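Side-chain contact in glycoside Hydrolase Family 43_12 (PDB 7JVH), which is a two-domain glycoside hydrolase of family 43, subfamily 12, from a capybara gut metagenome, and probably cleaves arabinose- or xylose-containing polysaccharides of plant cell walls: residues A[127-130]-A[131-134]. Residues are numbered along the deposited sequence; the frame is centred on the assembly and turned at random.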
loop_
_atom_site.group_PDB
_atom_site.type_symbol
_atom_site.label_atom_id
_atom_site.label_comp_id
_atom_site.label_asym_id
_atom_site.label_seq_id
_atom_site.Cartn_x
_atom_site.Cartn_y
_atom_site.Cartn_z
ATOM N N HIS A 127 -16.503 -1.345 5.393
ATOM C CA HIS A 127 -17.807 -0.829 5.781
ATOM C C HIS A 127 -18.271 -1.513 7.041
ATOM O O HIS A 127 -17.932 -2.658 7.281
ATOM C CB HIS A 127 -18.850 -1.107 4.694
ATOM C CG HIS A 127 -18.541 -0.455 3.389
ATOM N ND1 HIS A 127 -18.983 0.813 3.094
ATOM C CD2 HIS A 127 -17.898 -0.898 2.275
ATOM C CE1 HIS A 127 -18.580 1.150 1.879
ATOM N NE2 HIS A 127 -17.942 0.122 1.351
ATOM N N TYR A 128 -19.075 -0.801 7.832
ATOM C CA TYR A 128 -19.790 -1.389 8.950
ATOM C C TYR A 128 -21.283 -1.208 8.739
ATOM O O TYR A 128 -21.768 -0.090 8.604
ATOM C CB TYR A 128 -19.373 -0.777 10.287
ATOM C CG TYR A 128 -20.244 -1.254 11.420
ATOM C CD1 TYR A 128 -20.060 -2.517 11.966
ATOM C CD2 TYR A 128 -21.270 -0.457 11.924
ATOM C CE1 TYR A 128 -20.872 -2.969 12.999
ATOM C CE2 TYR A 128 -22.080 -0.905 12.954
ATOM C CZ TYR A 128 -21.880 -2.159 13.483
ATOM O OH TYR A 128 -22.670 -2.602 14.504
ATOM N N ASN A 129 -21.997 -2.338 8.705
ATOM C CA ASN A 129 -23.436 -2.366 8.604
ATOM C C ASN A 129 -24.026 -2.441 10.006
ATOM O O ASN A 129 -23.975 -3.490 10.663
ATOM C CB ASN A 129 -23.876 -3.558 7.751
ATOM C CG ASN A 129 -25.374 -3.597 7.535
ATOM O OD1 ASN A 129 -26.120 -2.759 8.045
ATOM N ND2 ASN A 129 -25.821 -4.574 6.777
ATOM N N LYS A 130 -24.571 -1.308 10.464
ATOM C CA LYS A 130 -25.142 -1.196 11.803
ATOM C C LYS A 130 -26.455 -1.954 11.942
ATOM O O LYS A 130 -26.875 -2.274 13.054
ATOM C CB LYS A 130 -25.324 0.279 12.182
ATOM C CG LYS A 130 -26.439 0.982 11.439
ATOM C CD LYS A 130 -26.427 2.475 11.730
ATOM C CE LYS A 130 -27.439 3.196 10.862
ATOM N NZ LYS A 130 -27.993 4.452 11.454
ATOM N N TYR A 131 -27.093 -2.250 10.805
ATOM C CA TYR A 131 -28.385 -2.943 10.780
ATOM C C TYR A 131 -28.257 -4.441 11.054
ATOM O O TYR A 131 -29.165 -5.036 11.625
ATOM C CB TYR A 131 -29.125 -2.681 9.464
ATOM C CG TYR A 131 -29.313 -1.209 9.170
ATOM C CD1 TYR A 131 -30.250 -0.442 9.879
ATOM C CD2 TYR A 131 -28.530 -0.571 8.220
ATOM C CE1 TYR A 131 -30.400 0.908 9.628
ATOM C CE2 TYR A 131 -28.692 0.775 7.950
ATOM C CZ TYR A 131 -29.629 1.508 8.656
ATOM O OH TYR A 131 -29.787 2.847 8.389
ATOM N N ASN A 132 -27.131 -5.037 10.644
ATOM C CA ASN A 132 -26.804 -6.434 10.965
ATOM C C ASN A 132 -25.465 -6.589 11.710
ATOM O O ASN A 132 -24.897 -7.665 11.740
ATOM C CB ASN A 132 -26.833 -7.307 9.699
ATOM C CG ASN A 132 -25.654 -7.057 8.779
ATOM O OD1 ASN A 132 -24.808 -6.209 9.048
ATOM N ND2 ASN A 132 -25.591 -7.801 7.680
ATOM N N ASP A 133 -24.982 -5.492 12.301
ATOM C CA ASP A 133 -23.788 -5.467 13.138
ATOM C C ASP A 133 -22.642 -6.300 12.534
ATOM O O ASP A 133 -22.031 -7.135 13.210
ATOM C CB ASP A 133 -24.140 -5.922 14.573
ATOM C CG ASP A 133 -23.013 -5.721 15.571
ATOM O OD1 ASP A 133 -22.107 -4.895 15.336
ATOM O OD2 ASP A 133 -23.044 -6.398 16.618
ATOM N N THR A 134 -22.352 -6.052 11.248
ATOM C CA THR A 134 -21.416 -6.854 10.469
ATOM C C THR A 134 -20.489 -5.974 9.668
ATOM O O THR A 134 -20.922 -4.969 9.108
ATOM C CB THR A 134 -22.137 -7.803 9.479
ATOM O OG1 THR A 134 -23.161 -8.542 10.164
ATOM C CG2 THR A 134 -21.136 -8.791 8.859
#
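Two main-chain hydrogen bonds tie Asn-129 to Thr-134 across a tight reversal of the chain: Asn-129 N donates to Thr-134 O at 2.9 Å, and Thr-134 N donates to Asn-129 O at 3.1 Å. The Asn-129 side chain, its CG anti to the backbone N (chi1 -176°), brings OD1 to Tyr-131 N, 3.0 Å away, closing an Asx turn. That donor stands above the plane of the amide carbonyl, and the N-H...O angle is 142°, so the bond is noticeably bent. At the far end, Thr-134 OG1 donates to Asn-132 O, coming in from above the carbonyl plane.

Asp-133 and Thr-134 both face Asn-129, which makes a G1 beta bulge; Asp-133 takes the backbone conformation of a left-handed helix. The hairpin joins strands 120-129 and 134-142, the first two of a four-stranded antiparallel sheet, one blade of the five-bladed beta-propeller of family 43.

Asp-133, in the bulge, supplies a carboxylate acceptor. Tyr-128 OH donates to Asp-133 OD1 at 2.5 Å, the carboxylate oxygen lying in the plane of the ring at its edge while the hydroxyl meets it from above the carboxylate plane. Replacing Tyr-128 with a phenylalanine would probably leave Asp-133 OD1 without its phenolic donor. The same oxygen has a second partner in Lys-69, through a long, weak ion pair.

Lys-130 lies along the Tyr-131 ring, the two side chains pointing the same way, and its CG sits over one face, 4.0 Å from the centroid of the Tyr-131 ring and almost on its normal, as a CH-pi contact. Further along the extended lysine, Lys-130 CE touches Tyr-131 OH at 3.4 Å.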